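Local coordinates for capsule biosynthesis protein capD (Bacillus anthracis, PDB 3G9K), which cleaves the poly-gamma-D-glutamate capsule and transfers the product to meso-diaminopimelic acid of the peptidoglycan, forming an amide bond, at residues V64-D68 and G69-G73; T110-N114 and T115-E119; I153-R157 and D158-T162. All coordinates share one frame; numbering follows the deposited sequence.

All three contacts are beta hairpins, met one after another along the chain, and none nests in or crosses another. Contact 1 turns strand 63-67 back as strand 70-75. Contact 2 closes next, joining strands 109-112 and 115-118 of a different sheet. Contact 3 comes last and links strand 150-155 to 160-164. Contacts 1 and 3, centres 9 Å apart, touch: T71 OG1 bonds to E156 OE2, and the backbones of T71 and K154 pair. Their four strands form one antiparallel sheet, which the other CapD chain continues beyond 63-67. Contact 2 lies on the opposite side of the chain's centre, near the poly-gamma-D-glutamate site, 31 Å from contact 1 and 36 Å from contact 3, centre to centre.

Contact 1: V64-D68 and G69-G73; sequences VLKKD and GETIG
The flat groups that meet here are the peptides of L65 and I72 and the peptides of K67 and E70. L65 N reaches I72 O within the carbonyl plane, at 2.8 Å. E70 N approaches K67 O differently: it sits 50° above the carbonyl plane, at 3.1 Å. K67 N bonds to E70 O in return. The E70 carboxylate is held from elsewhere, OE1 by the hydroxyl of Y231 of the other CapD chain and OE2 by that of Y93. K67 NZ lies 3.9 Å from E70 CB, but its distance to E70 OE1, 4.4 Å, is beyond a salt bridge. L65 and I72 touch on this same face, CB to CB at 4.1 Å.

The other face carries K66 and T71, side by side. The K66 chain bends at chi3 (73°), which brings CE to 3.7 Å from T71 OG1. A water donates to K67 O and to T71 OG1 (2.8 Å). T71 OG1 is also hydrogen-bonded to E156 OE2. V64, L65 and K66 pair with a strand of the other CapD chain, so the sheet runs on across the interface. K67 to E70 form a type II beta turn, with G69 at a positive phi (90°). This is a tight two-residue beta hairpin in a sheet of a gamma-glutamyltransferase family member, of the Ntn (N-terminal nucleophile) hydrolase clan.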
loop_
_atom_site.group_PDB
_atom_site.type_symbol
_atom_site.label_atom_id
_atom_site.label_comp_id
_atom_site.label_asym_id
_atom_site.label_seq_id
_atom_site.Cartn_x
_atom_site.Cartn_y
_atom_site.Cartn_z
ATOM N N VAL B 64 2.398 -12.091 0.113
ATOM C CA VAL B 64 3.040 -12.931 1.125
ATOM C C VAL B 64 3.705 -14.082 0.360
ATOM O O VAL B 64 3.138 -14.599 -0.591
ATOM C CB VAL B 64 1.988 -13.482 2.167
ATOM C CG1 VAL B 64 2.560 -14.599 3.009
ATOM C CG2 VAL B 64 1.459 -12.319 3.062
ATOM N N LEU B 65 4.921 -14.413 0.768
ATOM C CA LEU B 65 5.683 -15.541 0.243
ATOM C C LEU B 65 5.983 -16.501 1.375
ATOM O O LEU B 65 6.429 -16.072 2.428
ATOM C CB LEU B 65 7.011 -15.048 -0.303
ATOM C CG LEU B 65 6.913 -14.169 -1.553
ATOM C CD1 LEU B 65 6.892 -12.708 -1.205
ATOM C CD2 LEU B 65 8.060 -14.476 -2.521
ATOM N N LYS B 66 5.759 -17.801 1.173
ATOM C CA LYS B 66 6.044 -18.777 2.226
ATOM C C LYS B 66 6.720 -20.023 1.669
ATOM O O LYS B 66 6.313 -20.567 0.636
ATOM C CB LYS B 66 4.769 -19.212 2.968
ATOM C CG LYS B 66 3.999 -18.093 3.649
ATOM C CD LYS B 66 2.721 -18.558 4.317
ATOM C CE LYS B 66 2.970 -19.348 5.602
ATOM N NZ LYS B 66 1.697 -19.610 6.382
ATOM N N LYS B 67 7.741 -20.450 2.408
ATOM C CA LYS B 67 8.469 -21.710 2.202
ATOM C C LYS B 67 8.619 -22.354 3.536
ATOM O O LYS B 67 8.513 -21.676 4.559
ATOM C CB LYS B 67 9.889 -21.412 1.799
ATOM C CG LYS B 67 10.147 -21.585 0.371
ATOM C CD LYS B 67 11.612 -21.372 0.076
ATOM C CE LYS B 67 12.136 -20.140 0.743
ATOM N NZ LYS B 67 12.904 -20.410 1.987
ATOM N N ASP B 68 8.976 -23.633 3.550
ATOM C CA ASP B 68 9.425 -24.223 4.789
ATOM C C ASP B 68 10.566 -23.353 5.316
ATOM O O ASP B 68 11.512 -23.043 4.598
ATOM C CB ASP B 68 9.908 -25.672 4.589
ATOM C CG ASP B 68 8.787 -26.631 4.169
ATOM O OD1 ASP B 68 7.598 -26.219 4.087
ATOM O OD2 ASP B 68 9.100 -27.827 3.903
ATOM N N GLY B 69 10.488 -22.934 6.563
ATOM C CA GLY B 69 11.588 -22.174 7.117
ATOM C C GLY B 69 11.525 -20.651 6.946
ATOM O O GLY B 69 12.276 -19.950 7.612
ATOM N N GLU B 70 10.650 -20.121 6.091
ATOM C CA GLU B 70 10.604 -18.660 5.913
ATOM C C GLU B 70 9.246 -18.105 5.481
ATOM O O GLU B 70 8.598 -18.650 4.587
ATOM C CB GLU B 70 11.670 -18.195 4.913
ATOM C CG GLU B 70 11.848 -16.672 4.924
ATOM C CD GLU B 70 12.940 -16.168 3.994
ATOM O OE1 GLU B 70 12.718 -16.111 2.777
ATOM O OE2 GLU B 70 14.016 -15.816 4.483
ATOM N N THR B 71 8.847 -16.995 6.101
ATOM C CA THR B 71 7.625 -16.279 5.694
ATOM C C THR B 71 7.964 -14.839 5.451
ATOM O O THR B 71 8.663 -14.256 6.232
ATOM C CB THR B 71 6.526 -16.448 6.751
ATOM O OG1 THR B 71 6.144 -17.842 6.761
ATOM C CG2 THR B 71 5.290 -15.554 6.461
ATOM N N ILE B 72 7.519 -14.300 4.320
ATOM C CA ILE B 72 7.743 -12.908 3.963
ATOM C C ILE B 72 6.415 -12.217 3.667
ATOM O O ILE B 72 5.612 -12.722 2.912
ATOM C CB ILE B 72 8.630 -12.723 2.713
ATOM C CG1 ILE B 72 9.984 -13.388 2.873
ATOM C CG2 ILE B 72 8.848 -11.240 2.404
ATOM C CD1 ILE B 72 10.723 -13.462 1.520
ATOM N N GLY B 73 6.203 -11.052 4.288
ATOM C CA GLY B 73 5.076 -10.149 3.930
ATOM C C GLY B 73 5.688 -8.877 3.359
ATOM O O GLY B 73 6.639 -8.351 3.914
HETATM O O HOH W 1 6.544 -20.392 5.776
#

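Contact 2: T110-N114 and T115-E119; sequences TFEKN and TAYTE
Y117 reaches back across the hairpin towards T110 and E112. Its CB lies 3.7 Å from T110 OG1. CD2 follows at 4.0 Å from T110 OG1, which sits at the ring edge near the plane. CE2 comes next, 3.5 Å from E112 CB. The contacts with T110 and E112 thus run along the CD2-CE2 side of the ring, and the side chain also packs on K140. T115 CG2, from the same strand, lies 4.0 Å above one face of the Y117 ring, offset to the rim. E112 runs alongside the ring and then bends at chi2 (79°). Its OE1 forms a salt bridge with K113 NZ, at 3.0 Å, met from above the carboxylate plane.

On the other face F111 CE2 lies unusually close to A116 CB, at 3.2 Å, so this packing is tight or its placement doubtful. Four backbone bonds hold the strands in the pairs T110-Y117 and E112-T115. A type II' turn from E112 to T115 closes the hairpin.

Strand 136-139 runs parallel to 115-118 on its far side and packs against T115, A116 and T118. Helix 82-94 brings Q84 to T110 and F111. T110 also touches R81, a poly-gamma-D-glutamate-binding residue. M268 and E272 of the other CapD chain pack on A116 and F111, respectively.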
loop_
_atom_site.group_PDB
_atom_site.type_symbol
_atom_site.label_atom_id
_atom_site.label_comp_id
_atom_site.label_asym_id
_atom_site.label_seq_id
_atom_site.Cartn_x
_atom_site.Cartn_y
_atom_site.Cartn_z
ATOM N N THR B 110 12.598 2.556 -13.159
ATOM C CA THR B 110 11.349 2.058 -13.749
ATOM C C THR B 110 11.252 2.515 -15.205
ATOM O O THR B 110 11.965 3.413 -15.614
ATOM C CB THR B 110 10.095 2.587 -13.000
ATOM O OG1 THR B 110 10.007 4.008 -13.146
ATOM C CG2 THR B 110 10.168 2.230 -11.497
ATOM N N PHE B 111 10.334 1.915 -15.951
ATOM C CA PHE B 111 10.157 2.215 -17.368
ATOM C C PHE B 111 8.745 2.676 -17.677
ATOM O O PHE B 111 7.779 2.163 -17.118
ATOM C CB PHE B 111 10.504 0.991 -18.186
ATOM C CG PHE B 111 11.941 0.615 -18.083
ATOM C CD1 PHE B 111 12.365 -0.303 -17.132
ATOM C CD2 PHE B 111 12.883 1.220 -18.892
ATOM C CE1 PHE B 111 13.698 -0.638 -17.025
ATOM C CE2 PHE B 111 14.209 0.883 -18.785
ATOM C CZ PHE B 111 14.612 -0.054 -17.843
ATOM N N GLU B 112 8.649 3.624 -18.579
ATOM C CA GLU B 112 7.401 4.173 -19.028
ATOM C C GLU B 112 7.553 4.326 -20.532
ATOM O O GLU B 112 8.362 5.083 -20.988
ATOM C CB GLU B 112 7.179 5.497 -18.348
ATOM C CG GLU B 112 6.205 6.413 -18.999
ATOM C CD GLU B 112 4.803 6.032 -18.698
ATOM O OE1 GLU B 112 4.330 5.057 -19.284
ATOM O OE2 GLU B 112 4.159 6.688 -17.875
ATOM N N LYS B 113 6.812 3.548 -21.292
ATOM C CA LYS B 113 7.048 3.490 -22.704
ATOM C C LYS B 113 8.522 3.357 -22.927
ATOM O O LYS B 113 9.160 2.537 -22.331
ATOM C CB LYS B 113 6.544 4.749 -23.398
ATOM C CG LYS B 113 5.078 4.724 -23.747
ATOM C CD LYS B 113 4.244 4.782 -22.489
ATOM C CE LYS B 113 2.808 5.249 -22.699
ATOM N NZ LYS B 113 2.139 5.361 -21.370
ATOM N N ASN B 114 9.071 4.192 -23.781
ATOM C CA ASN B 114 10.479 4.085 -24.121
ATOM C C ASN B 114 11.466 4.767 -23.168
ATOM O O ASN B 114 12.621 4.731 -23.401
ATOM C CB ASN B 114 10.695 4.570 -25.549
ATOM C CG ASN B 114 11.732 3.802 -26.258
ATOM O OD1 ASN B 114 11.754 2.581 -26.223
ATOM N ND2 ASN B 114 12.628 4.515 -26.924
ATOM N N THR B 115 11.005 5.362 -22.086
ATOM C CA THR B 115 11.869 6.052 -21.112
ATOM C C THR B 115 12.227 5.158 -19.915
ATOM O O THR B 115 11.402 4.382 -19.432
ATOM C CB THR B 115 11.195 7.332 -20.527
ATOM O OG1 THR B 115 10.742 8.193 -21.584
ATOM C CG2 THR B 115 12.168 8.097 -19.623
ATOM N N ALA B 116 13.458 5.291 -19.443
ATOM C CA ALA B 116 13.887 4.663 -18.206
ATOM C C ALA B 116 14.032 5.777 -17.165
ATOM O O ALA B 116 14.829 6.698 -17.324
ATOM C CB ALA B 116 15.187 3.918 -18.406
ATOM N N TYR B 117 13.200 5.723 -16.128
ATOM C CA TYR B 117 13.294 6.666 -15.035
ATOM C C TYR B 117 14.271 6.090 -14.036
ATOM O O TYR B 117 14.209 4.918 -13.724
ATOM C CB TYR B 117 11.939 6.908 -14.392
ATOM C CG TYR B 117 10.974 7.692 -15.262
ATOM C CD1 TYR B 117 11.267 8.997 -15.680
ATOM C CD2 TYR B 117 9.758 7.147 -15.634
ATOM C CE1 TYR B 117 10.364 9.726 -16.462
ATOM C CE2 TYR B 117 8.854 7.859 -16.428
ATOM C CZ TYR B 117 9.161 9.140 -16.837
ATOM O OH TYR B 117 8.238 9.815 -17.605
ATOM N N THR B 118 15.174 6.927 -13.548
ATOM C CA THR B 118 16.307 6.475 -12.771
ATOM C C THR B 118 16.380 7.350 -11.533
ATOM O O THR B 118 16.162 8.549 -11.601
ATOM C CB THR B 118 17.624 6.580 -13.603
ATOM O OG1 THR B 118 17.687 5.492 -14.559
ATOM C CG2 THR B 118 18.786 6.522 -12.714
ATOM N N GLU B 119 16.684 6.742 -10.393
ATOM C CA GLU B 119 16.707 7.470 -9.128
ATOM C C GLU B 119 17.999 8.269 -8.935
ATOM O O GLU B 119 17.994 9.309 -8.255
ATOM C CB GLU B 119 16.487 6.490 -7.973
ATOM C CG GLU B 119 16.125 7.138 -6.657
ATOM C CD GLU B 119 15.600 6.138 -5.610
ATOM O OE1 GLU B 119 15.771 4.929 -5.772
ATOM O OE2 GLU B 119 15.066 6.581 -4.581
#

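Contact 3: I153-R157 and D158-T162; sequences IKDER and DNVIT
D155 turns its carboxylate towards D158 because CG is anti to the backbone N (chi1 -177°), while D158 CG lies beside its own N (chi1 -55°). D158 N then bonds to D155 OD1 at 3.2 Å. The bond is straight, but the donor stands above the carboxylate plane. R157 N adds a weak bond to the same oxygen. The two carboxylates cross with their planes 76° apart, and D155 OD2 comes within 2.9 Å of D158 OD2. Two like charges this close may raise the pKa of one of them.

V160 CG1 packs on D155 CB at 3.6 Å. On the opposite face K154 is extended. K154 CB and CG each lie 4.1 Å from I161 CG1. K154 CE comes to 3.4 Å from N159 OD1, while T20 of the other CapD chain packs on K154 and N159. Further along, a water bridges I153 O and T162 OG1.

D155 O receives N159 N, weakly, and V160 N at 3.3 Å, the latter on a lone pair. The chain reverses through E156 to D158. A G1 beta bulge at N159, which has a positive phi, and V160 then leads into strand 160-164, outermost of this chain's four in the antiparallel sheet.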
loop_
_atom_site.group_PDB
_atom_site.type_symbol
_atom_site.label_atom_id
_atom_site.label_comp_id
_atom_site.label_asym_id
_atom_site.label_seq_id
_atom_site.Cartn_x
_atom_site.Cartn_y
_atom_site.Cartn_z
ATOM N N ILE B 153 9.938 -10.447 7.730
ATOM C CA ILE B 153 10.358 -11.788 7.422
ATOM C C ILE B 153 10.370 -12.575 8.715
ATOM O O ILE B 153 11.035 -12.171 9.645
ATOM C CB ILE B 153 11.792 -11.810 6.876
ATOM C CG1 ILE B 153 11.929 -10.932 5.626
ATOM C CG2 ILE B 153 12.253 -13.263 6.580
ATOM C CD1 ILE B 153 13.385 -10.842 5.110
ATOM N N LYS B 154 9.676 -13.718 8.743
ATOM C CA LYS B 154 9.772 -14.641 9.866
ATOM C C LYS B 154 10.652 -15.828 9.490
ATOM O O LYS B 154 10.397 -16.483 8.495
ATOM C CB LYS B 154 8.402 -15.151 10.296
ATOM C CG LYS B 154 8.477 -16.150 11.449
ATOM C CD LYS B 154 7.195 -16.239 12.234
ATOM C CE LYS B 154 7.396 -17.141 13.455
ATOM N NZ LYS B 154 6.094 -17.595 13.993
ATOM N N ASP B 155 11.687 -16.069 10.273
ATOM C CA ASP B 155 12.453 -17.300 10.213
ATOM C C ASP B 155 11.662 -18.337 10.947
ATOM O O ASP B 155 11.526 -18.265 12.119
ATOM C CB ASP B 155 13.802 -17.136 10.897
ATOM C CG ASP B 155 14.686 -18.379 10.794
ATOM O OD1 ASP B 155 14.181 -19.486 10.813
ATOM O OD2 ASP B 155 15.887 -18.215 10.706
ATOM N N GLU B 156 11.127 -19.295 10.229
ATOM C CA GLU B 156 10.184 -20.175 10.828
ATOM C C GLU B 156 10.902 -21.296 11.577
ATOM O O GLU B 156 10.319 -21.942 12.400
ATOM C CB GLU B 156 9.186 -20.764 9.825
ATOM C CG GLU B 156 8.296 -19.809 9.088
ATOM C CD GLU B 156 7.019 -19.477 9.797
ATOM O OE1 GLU B 156 6.766 -19.998 10.864
ATOM O OE2 GLU B 156 6.280 -18.634 9.302
ATOM N N ARG B 157 12.156 -21.526 11.287
ATOM C CA ARG B 157 12.834 -22.566 12.023
ATOM C C ARG B 157 13.013 -22.118 13.427
ATOM O O ARG B 157 12.536 -22.758 14.327
ATOM C CB ARG B 157 14.194 -22.867 11.435
ATOM C CG ARG B 157 14.178 -23.078 9.972
ATOM C CD ARG B 157 14.072 -24.520 9.594
ATOM N NE ARG B 157 13.876 -24.662 8.164
ATOM C CZ ARG B 157 13.271 -25.700 7.620
ATOM N NH1 ARG B 157 13.117 -25.777 6.324
ATOM N NH2 ARG B 157 12.842 -26.670 8.386
ATOM N N ASP B 158 13.709 -20.996 13.566
ATOM C CA ASP B 158 14.228 -20.462 14.779
ATOM C C ASP B 158 13.256 -19.528 15.422
ATOM O O ASP B 158 13.408 -19.091 16.532
ATOM C CB ASP B 158 15.493 -19.690 14.446
ATOM C CG ASP B 158 16.512 -20.534 13.682
ATOM O OD1 ASP B 158 17.132 -21.371 14.318
ATOM O OD2 ASP B 158 16.697 -20.363 12.463
ATOM N N ASN B 159 12.248 -19.196 14.672
ATOM C CA ASN B 159 11.219 -18.383 15.188
ATOM C C ASN B 159 11.635 -16.999 15.573
ATOM O O ASN B 159 11.483 -16.562 16.675
ATOM C CB ASN B 159 10.602 -19.067 16.353
ATOM C CG ASN B 159 9.193 -18.992 16.282
ATOM O OD1 ASN B 159 8.644 -17.954 16.564
ATOM N ND2 ASN B 159 8.567 -20.034 15.754
ATOM N N VAL B 160 12.163 -16.260 14.614
ATOM C CA VAL B 160 12.512 -14.866 14.820
ATOM C C VAL B 160 11.974 -14.034 13.682
ATOM O O VAL B 160 11.928 -14.483 12.588
ATOM C CB VAL B 160 14.008 -14.655 14.936
ATOM C CG1 VAL B 160 14.681 -15.078 13.759
ATOM C CG2 VAL B 160 14.317 -13.254 15.151
ATOM N N ILE B 161 11.554 -12.827 13.983
ATOM C CA ILE B 161 10.988 -11.899 13.005
ATOM C C ILE B 161 11.934 -10.735 12.803
ATOM O O ILE B 161 12.381 -10.080 13.778
ATOM C CB ILE B 161 9.586 -11.378 13.447
ATOM C CG1 ILE B 161 8.564 -12.496 13.401
ATOM C CG2 ILE B 161 9.122 -10.189 12.564
ATOM C CD1 ILE B 161 7.202 -12.086 13.986
ATOM N N THR B 162 12.288 -10.485 11.544
ATOM C CA THR B 162 13.008 -9.277 11.185
ATOM C C THR B 162 12.162 -8.555 10.116
ATOM O O THR B 162 11.050 -8.991 9.768
ATOM C CB THR B 162 14.414 -9.547 10.643
ATOM O OG1 THR B 162 14.304 -10.492 9.559
ATOM C CG2 THR B 162 15.317 -10.113 11.767
HETATM O O HOH W 2 13.908 -13.293 10.360
#